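Local coordinates for Baccell_00875 (Bacteroides cellulosilyticus DSM 14838, PDB 5NO8), which is a polysaccharide lyase that probably removes L-rhamnose caps from arabinogalactan chains by cleaving at an adjoining glucuronic acid, at residues A[567-572]-A[623-628]; A[548-553]-A[615-620]. All coordinates share one frame; numbering follows the deposited sequence.

How the interactions relate
Both interactions use the helix running from residue 615 to 629. Its later turns meet helix 562-576 in interaction 1, and its first turns meet the preceding helix, 542-559, in interaction 2. The two centres lie about 8 Å apart, and the contacts touch: Val568 and Glu567 pack on Leu552, and Gln571 on Ile549. Interaction 1 lies farther from the middle of the chain, partly buried, and sets methionine over one face of a tyrosine ring, with valine and the stem of an exposed lysine at its edge. Interaction 2 is fully buried and smaller in area. There a glutamine amide, whose hydrogen bonds go elsewhere, rests against isoleucine and alanine methyls.

Interaction 1. Residues A[567-572]-A[623-628]; sequences EVKRQM and YYYALC
Tyr625 reaches out from helix 615-629 and meets three residues of helix 562-576 at different parts of its ring. Its CG stands anti to the backbone N (chi1 -180°), carrying the ring to the facing helix. Met572 covers one face: the methyl CE lies 4.1 Å from the ring centroid of Tyr625 and 17° off its normal, displaced toward the rim, a CH-pi contact. A flexible apolar chain suits this: bends at chi2 and chi3, both -73°, bring the terminal methyl over the ring, leaving SD oblique, 4.8 Å from the Tyr625 centroid, in a Met-aromatic contact. Val568, a compact branch, meets the edge in the ring plane, CG1 to Tyr625 CD1 at 3.8 Å. Lys569 crosses the rim at about a right angle, CG 4.1 Å from Tyr625 CE1; it is exposed and the tyrosine partly so, and a hydrocarbon stem with a charged end fits there. With the ring gone, as in an alanine here, the Met572 methyl is likely to lose its aromatic face and a gap to open beside Val568. In a salt bridge, Arg570 NE and NH2 reach Glu567 OE1 from the same face of its carboxylate, while Gln571 NE2 donates to the anti lone pair of Glu567 OE2. Tyr634 of helix 632-644 meets the Tyr625 ring edge-to-face and touches Met572, while Leu552 of helix 542-559 packs against Val568.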
ATOM      1  N   GLU A 567       2.609 -23.903  -7.138  1.00 25.83           N
ATOM      2  CA  GLU A 567       2.026 -22.667  -7.675  1.00 27.58           C
ATOM      3  C   GLU A 567       2.186 -21.471  -6.705  1.00 26.21           C
ATOM      4  O   GLU A 567       2.542 -20.367  -7.130  1.00 25.46           O
ATOM      5  CB  GLU A 567       0.569 -22.861  -8.047  1.00 27.74           C
ATOM      6  CG  GLU A 567      -0.038 -21.683  -8.811  1.00 30.31           C
ATOM      7  CD  GLU A 567       0.672 -21.364 -10.121  1.00 33.45           C
ATOM      8  OE1 GLU A 567       1.179 -22.309 -10.755  1.00 37.13           O
ATOM      9  OE2 GLU A 567       0.700 -20.179 -10.529  1.00 32.12           O
ATOM     10  N   VAL A 568       1.958 -21.719  -5.417  1.00 24.31           N
ATOM     11  CA  VAL A 568       2.246 -20.724  -4.363  1.00 24.62           C
ATOM     12  C   VAL A 568       3.668 -20.206  -4.508  1.00 24.47           C
ATOM     13  O   VAL A 568       3.872 -18.993  -4.570  1.00 24.07           O
ATOM     14  CB  VAL A 568       2.034 -21.305  -2.934  1.00 23.84           C
ATOM     15  CG1 VAL A 568       2.618 -20.394  -1.849  1.00 24.53           C
ATOM     16  CG2 VAL A 568       0.566 -21.570  -2.674  1.00 24.16           C
ATOM     17  N   LYS A 569       4.633 -21.119  -4.565  1.00 25.49           N
ATOM     18  CA  LYS A 569       6.045 -20.761  -4.673  1.00 26.97           C
ATOM     19  C   LYS A 569       6.372 -20.007  -5.951  1.00 27.12           C
ATOM     20  O   LYS A 569       7.191 -19.094  -5.922  1.00 25.74           O
ATOM     21  CB  LYS A 569       6.953 -21.989  -4.544  1.00 28.05           C
ATOM     22  CG  LYS A 569       7.063 -22.473  -3.120  1.00 29.32           C
ATOM     23  CD  LYS A 569       7.931 -23.708  -3.031  1.00 32.47           C
ATOM     24  CE  LYS A 569       8.011 -24.204  -1.602  1.00 32.91           C
ATOM     25  NZ  LYS A 569       8.324 -25.652  -1.577  1.00 35.76           N
ATOM     26  N   ARG A 570       5.720 -20.368  -7.057  1.00 26.94           N
ATOM     27  CA  ARG A 570       5.874 -19.622  -8.314  1.00 28.97           C
ATOM     28  C   ARG A 570       5.345 -18.182  -8.195  1.00 28.00           C
ATOM     29  O   ARG A 570       5.937 -17.267  -8.760  1.00 27.69           O
ATOM     30  CB  ARG A 570       5.180 -20.326  -9.508  1.00 31.46           C
ATOM     31  CG  ARG A 570       6.023 -21.433 -10.138  1.00 33.91           C
ATOM     32  CD  ARG A 570       5.428 -21.918 -11.474  1.00 36.28           C
ATOM     33  NE  ARG A 570       4.176 -22.648 -11.272  1.00 36.47           N
ATOM     34  CZ  ARG A 570       4.079 -23.938 -10.924  1.00 37.38           C
ATOM     35  NH1 ARG A 570       5.168 -24.692 -10.752  1.00 38.51           N
ATOM     36  NH2 ARG A 570       2.876 -24.480 -10.753  1.00 34.06           N
ATOM     37  N   GLN A 571       4.233 -18.003  -7.490  1.00 24.10           N
ATOM     38  CA  GLN A 571       3.574 -16.700  -7.405  1.00 23.56           C
ATOM     39  C   GLN A 571       4.120 -15.789  -6.301  1.00 22.51           C
ATOM     40  O   GLN A 571       3.918 -14.573  -6.370  1.00 20.48           O
ATOM     41  CB  GLN A 571       2.073 -16.860  -7.271  1.00 24.75           C
ATOM     42  CG  GLN A 571       1.419 -17.452  -8.526  1.00 26.49           C
ATOM     43  CD  GLN A 571      -0.085 -17.280  -8.572  1.00 27.47           C
ATOM     44  OE1 GLN A 571      -0.636 -16.338  -7.990  1.00 28.45           O
ATOM     45  NE2 GLN A 571      -0.773 -18.195  -9.277  1.00 27.25           N
ATOM     46  N   MET A 572       4.821 -16.347  -5.319  1.00 21.69           N
ATOM     47  CA  MET A 572       5.283 -15.539  -4.164  1.00 22.60           C
ATOM     48  C   MET A 572       6.105 -14.316  -4.564  1.00 22.17           C
ATOM     49  O   MET A 572       5.841 -13.256  -4.028  1.00 20.38           O
ATOM     50  CB  MET A 572       6.056 -16.371  -3.143  1.00 24.53           C
ATOM     51  CG  MET A 572       5.156 -17.219  -2.268  1.00 27.09           C
ATOM     52  SD  MET A 572       4.244 -16.248  -1.047  1.00 31.81           S
ATOM     53  CE  MET A 572       5.579 -15.881   0.067  1.00 32.50           C
ATOM     54  N   TYR A 623       1.787 -15.878   6.558  1.00 17.02           N
ATOM     55  CA  TYR A 623       1.392 -16.788   7.657  1.00 18.34           C
ATOM     56  C   TYR A 623       1.140 -18.217   7.137  1.00 18.12           C
ATOM     57  O   TYR A 623       1.714 -19.197   7.656  1.00 18.18           O
ATOM     58  CB  TYR A 623       0.174 -16.209   8.381  1.00 18.40           C
ATOM     59  CG  TYR A 623      -0.644 -17.181   9.192  1.00 17.85           C
ATOM     60  CD1 TYR A 623      -0.262 -17.537  10.489  1.00 18.90           C
ATOM     61  CD2 TYR A 623      -1.823 -17.705   8.683  1.00 19.49           C
ATOM     62  CE1 TYR A 623      -1.031 -18.428  11.238  1.00 19.36           C
ATOM     63  CE2 TYR A 623      -2.591 -18.585   9.408  1.00 18.38           C
ATOM     64  CZ  TYR A 623      -2.186 -18.952  10.670  1.00 20.48           C
ATOM     65  OH  TYR A 623      -2.978 -19.832  11.362  1.00 21.89           O
ATOM     66  N   TYR A 624       0.336 -18.328   6.091  1.00 18.26           N
ATOM     67  CA  TYR A 624       0.063 -19.655   5.513  1.00 19.46           C
ATOM     68  C   TYR A 624       1.314 -20.261   4.889  1.00 20.48           C
ATOM     69  O   TYR A 624       1.538 -21.470   4.999  1.00 21.69           O
ATOM     70  CB  TYR A 624      -1.052 -19.613   4.478  1.00 18.77           C
ATOM     71  CG  TYR A 624      -2.435 -19.334   5.003  1.00 19.62           C
ATOM     72  CD1 TYR A 624      -3.019 -20.156   5.958  1.00 19.56           C
ATOM     73  CD2 TYR A 624      -3.182 -18.269   4.522  1.00 20.04           C
ATOM     74  CE1 TYR A 624      -4.284 -19.916   6.435  1.00 20.03           C
ATOM     75  CE2 TYR A 624      -4.453 -18.026   4.984  1.00 20.45           C
ATOM     76  CZ  TYR A 624      -4.996 -18.857   5.959  1.00 19.94           C
ATOM     77  OH  TYR A 624      -6.246 -18.622   6.416  1.00 22.20           O
ATOM     78  N   TYR A 625       2.128 -19.445   4.219  1.00 20.07           N
ATOM     79  CA  TYR A 625       3.340 -19.934   3.591  1.00 20.55           C
ATOM     80  C   TYR A 625       4.304 -20.519   4.652  1.00 22.06           C
ATOM     81  O   TYR A 625       4.951 -21.542   4.401  1.00 21.45           O
ATOM     82  CB  TYR A 625       4.005 -18.822   2.782  1.00 22.25           C
ATOM     83  CG  TYR A 625       5.258 -19.247   2.095  1.00 24.36           C
ATOM     84  CD1 TYR A 625       5.212 -19.898   0.871  1.00 26.58           C
ATOM     85  CD2 TYR A 625       6.494 -19.034   2.677  1.00 26.54           C
ATOM     86  CE1 TYR A 625       6.380 -20.304   0.235  1.00 28.66           C
ATOM     87  CE2 TYR A 625       7.667 -19.445   2.057  1.00 27.75           C
ATOM     88  CZ  TYR A 625       7.604 -20.071   0.827  1.00 29.67           C
ATOM     89  OH  TYR A 625       8.771 -20.479   0.213  1.00 33.15           O
ATOM     90  N   ALA A 626       4.408 -19.869   5.824  1.00 20.03           N
ATOM     91  CA  ALA A 626       5.219 -20.393   6.917  1.00 20.98           C
ATOM     92  C   ALA A 626       4.682 -21.744   7.436  1.00 21.98           C
ATOM     93  O   ALA A 626       5.482 -22.621   7.780  1.00 24.51           O
ATOM     94  CB  ALA A 626       5.335 -19.396   8.058  1.00 20.79           C
ATOM     95  N   LEU A 627       3.364 -21.895   7.492  1.00 22.14           N
ATOM     96  CA  LEU A 627       2.752 -23.186   7.852  1.00 23.72           C
ATOM     97  C   LEU A 627       3.048 -24.279   6.814  1.00 26.00           C
ATOM     98  O   LEU A 627       3.246 -25.437   7.168  1.00 27.31           O
ATOM     99  CB  LEU A 627       1.242 -23.038   8.012  1.00 24.41           C
ATOM    100  CG  LEU A 627       0.740 -22.208   9.201  1.00 25.24           C
ATOM    101  CD1 LEU A 627      -0.765 -22.101   9.191  1.00 25.75           C
ATOM    102  CD2 LEU A 627       1.220 -22.814  10.507  1.00 27.00           C
ATOM    103  N   CYS A 628       3.059 -23.892   5.541  1.00 24.52           N
ATOM    104  CA  CYS A 628       3.301 -24.801   4.418  1.00 25.67           C
ATOM    105  C   CYS A 628       4.741 -25.305   4.336  1.00 27.90           C
ATOM    106  O   CYS A 628       4.974 -26.481   4.053  1.00 26.90           O
ATOM    107  CB  CYS A 628       2.911 -24.116   3.088  1.00 23.97           C
ATOM    108  SG  CYS A 628       1.153 -23.854   2.771  1.00 25.75           S
TER

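Interaction 2. Residues A[548-553]-A[615-620]; sequences AIQFLA and STITGA
Gln550 and Ile617 meet face to methyl: the CG2 branch of Ile617 lies over one face of the Gln550 amide. Among the van der Waals contacts, the nearest brings Gln550 OE1 to 3.7 Å from Ile617 CG2, with the amide carbon CD of Gln550 4.0 Å from the same methyl. Beta-branching suits isoleucine to this, giving it a methyl close to its own helix to set against a flat group. The two side chains cross at about a right angle; chi1 of -180° and an extended chain beyond CG send the glutamine amide out to helix 615-629. On the same side of the amide plane, Ala620 CB stands obliquely beyond Gln550 NE2, at 4.3 Å. So small a residue suits the place, since here the backbones come nearest, Gln550 CA to Ala620 CA 6.8 Å. The contact joins helices 542-559 and 615-629 inside the helical domain that follows the beta-rich part of the chain, where helices pack round one another in a manner consistent with an (alpha/alpha) barrel. Polar bonds run past the pair instead of across it: Gln550 OE1 accepts from the backbone N of Gly493, and NE2 is hydrogen-bonded to Tyr686 OH and to a bound glycerol, probably from the crystallisation liquor. With both ends of the buried amide engaged, its rotation is likely to be fixed. Ile617 also packs on Ala546, a turn before Gln550, and on Ile492 of a loop.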
ATOM      1  N   ALA A 548      -5.208 -15.254  -4.596  1.00 23.25           N
ATOM      2  CA  ALA A 548      -4.850 -16.485  -5.321  1.00 23.46           C
ATOM      3  C   ALA A 548      -3.974 -17.353  -4.453  1.00 22.31           C
ATOM      4  O   ALA A 548      -4.225 -18.546  -4.282  1.00 22.66           O
ATOM      5  CB  ALA A 548      -4.113 -16.169  -6.631  1.00 25.78           C
ATOM      6  N   ILE A 549      -2.957 -16.743  -3.865  1.00 20.55           N
ATOM      7  CA  ILE A 549      -1.960 -17.480  -3.111  1.00 19.79           C
ATOM      8  C   ILE A 549      -2.516 -17.888  -1.739  1.00 19.39           C
ATOM      9  O   ILE A 549      -2.192 -18.985  -1.236  1.00 20.50           O
ATOM     10  CB  ILE A 549      -0.672 -16.654  -2.942  1.00 19.65           C
ATOM     11  CG1 ILE A 549      -0.117 -16.242  -4.311  1.00 20.41           C
ATOM     12  CG2 ILE A 549       0.377 -17.400  -2.153  1.00 20.05           C
ATOM     13  CD1 ILE A 549       1.084 -15.333  -4.224  1.00 20.42           C
ATOM     14  N   GLN A 550      -3.336 -17.012  -1.155  1.00 19.83           N
ATOM     15  CA  GLN A 550      -4.048 -17.254   0.114  1.00 20.27           C
ATOM     16  C   GLN A 550      -4.906 -18.518  -0.036  1.00 21.19           C
ATOM     17  O   GLN A 550      -4.870 -19.428   0.798  1.00 22.17           O
ATOM     18  CB  GLN A 550      -4.934 -16.037   0.442  1.00 21.32           C
ATOM     19  CG  GLN A 550      -5.751 -16.087   1.726  1.00 23.19           C
ATOM     20  CD  GLN A 550      -6.778 -14.956   1.824  1.00 23.64           C
ATOM     21  OE1 GLN A 550      -7.251 -14.408   0.806  1.00 24.16           O
ATOM     22  NE2 GLN A 550      -7.140 -14.604   3.053  1.00 23.46           N
ATOM     23  N   PHE A 551      -5.627 -18.584  -1.143  1.00 20.84           N
ATOM     24  CA  PHE A 551      -6.450 -19.755  -1.447  1.00 20.98           C
ATOM     25  C   PHE A 551      -5.630 -21.025  -1.644  1.00 21.15           C
ATOM     26  O   PHE A 551      -5.908 -22.072  -1.020  1.00 21.95           O
ATOM     27  CB  PHE A 551      -7.279 -19.498  -2.691  1.00 21.01           C
ATOM     28  CG  PHE A 551      -8.122 -20.667  -3.075  1.00 21.44           C
ATOM     29  CD1 PHE A 551      -9.371 -20.805  -2.550  1.00 22.22           C
ATOM     30  CD2 PHE A 551      -7.619 -21.648  -3.922  1.00 22.04           C
ATOM     31  CE1 PHE A 551     -10.163 -21.897  -2.868  1.00 22.76           C
ATOM     32  CE2 PHE A 551      -8.389 -22.739  -4.251  1.00 22.52           C
ATOM     33  CZ  PHE A 551      -9.658 -22.862  -3.729  1.00 23.49           C
ATOM     34  N   LEU A 552      -4.632 -20.949  -2.517  1.00 20.85           N
ATOM     35  CA  LEU A 552      -3.804 -22.108  -2.821  1.00 21.16           C
ATOM     36  C   LEU A 552      -3.045 -22.658  -1.620  1.00 22.25           C
ATOM     37  O   LEU A 552      -2.910 -23.879  -1.479  1.00 21.02           O
ATOM     38  CB  LEU A 552      -2.834 -21.823  -3.958  1.00 22.53           C
ATOM     39  CG  LEU A 552      -3.436 -21.588  -5.354  1.00 24.11           C
ATOM     40  CD1 LEU A 552      -2.367 -20.978  -6.227  1.00 25.35           C
ATOM     41  CD2 LEU A 552      -3.952 -22.870  -5.994  1.00 25.73           C
ATOM     42  N   ALA A 553      -2.530 -21.778  -0.762  1.00 20.30           N
ATOM     43  CA  ALA A 553      -1.795 -22.227   0.409  1.00 21.35           C
ATOM     44  C   ALA A 553      -2.710 -22.987   1.381  1.00 20.88           C
ATOM     45  O   ALA A 553      -2.320 -24.021   1.940  1.00 22.01           O
ATOM     46  CB  ALA A 553      -1.123 -21.062   1.107  1.00 20.79           C
ATOM     47  N   SER A 615      -3.659  -4.704   2.338  1.00 13.59           N
ATOM     48  CA  SER A 615      -2.262  -5.088   2.481  1.00 13.49           C
ATOM     49  C   SER A 615      -2.085  -6.265   3.451  1.00 14.21           C
ATOM     50  O   SER A 615      -1.116  -6.991   3.353  1.00 13.87           O
ATOM     51  CB  SER A 615      -1.372  -3.931   2.968  1.00 14.25           C
ATOM     52  OG  SER A 615      -1.716  -3.486   4.299  1.00 13.75           O
ATOM     53  N   THR A 616      -3.011  -6.431   4.390  1.00 13.75           N
ATOM     54  CA  THR A 616      -2.909  -7.543   5.350  1.00 14.64           C
ATOM     55  C   THR A 616      -3.164  -8.900   4.727  1.00 15.33           C
ATOM     56  O   THR A 616      -2.785  -9.892   5.306  1.00 15.34           O
ATOM     57  CB  THR A 616      -3.818  -7.358   6.582  1.00 14.24           C
ATOM     58  OG1 THR A 616      -5.193  -7.343   6.222  1.00 13.66           O
ATOM     59  CG2 THR A 616      -3.478  -6.041   7.312  1.00 14.26           C
ATOM     60  N   ILE A 617      -3.743  -8.958   3.524  1.00 14.31           N
ATOM     61  CA  ILE A 617      -3.893 -10.259   2.873  1.00 15.70           C
ATOM     62  C   ILE A 617      -2.513 -10.853   2.621  1.00 15.56           C
ATOM     63  O   ILE A 617      -2.315 -12.054   2.748  1.00 15.74           O
ATOM     64  CB  ILE A 617      -4.641 -10.176   1.517  1.00 16.10           C
ATOM     65  CG1 ILE A 617      -6.007  -9.524   1.648  1.00 17.62           C
ATOM     66  CG2 ILE A 617      -4.838 -11.592   0.964  1.00 16.65           C
ATOM     67  CD1 ILE A 617      -6.556  -9.083   0.312  1.00 19.92           C
ATOM     68  N   THR A 618      -1.530 -10.006   2.267  1.00 15.50           N
ATOM     69  CA  THR A 618      -0.168 -10.468   2.109  1.00 15.27           C
ATOM     70  C   THR A 618       0.386 -11.049   3.422  1.00 14.96           C
ATOM     71  O   THR A 618       1.068 -12.053   3.403  1.00 15.77           O
ATOM     72  CB  THR A 618       0.726  -9.349   1.562  1.00 16.09           C
ATOM     73  OG1 THR A 618       0.229  -8.991   0.267  1.00 16.48           O
ATOM     74  CG2 THR A 618       2.174  -9.774   1.433  1.00 15.99           C
ATOM     75  N   GLY A 619       0.056 -10.418   4.546  1.00 15.36           N
ATOM     76  CA  GLY A 619       0.354 -10.982   5.857  1.00 15.40           C
ATOM     77  C   GLY A 619      -0.252 -12.372   6.014  1.00 15.28           C
ATOM     78  O   GLY A 619       0.422 -13.265   6.470  1.00 16.17           O
ATOM     79  N   ALA A 620      -1.524 -12.524   5.658  1.00 15.73           N
ATOM     80  CA  ALA A 620      -2.170 -13.839   5.706  1.00 16.27           C
ATOM     81  C   ALA A 620      -1.419 -14.861   4.862  1.00 18.02           C
ATOM     82  O   ALA A 620      -1.147 -15.976   5.317  1.00 18.39           O
ATOM     83  CB  ALA A 620      -3.604 -13.753   5.280  1.00 17.04           C
TER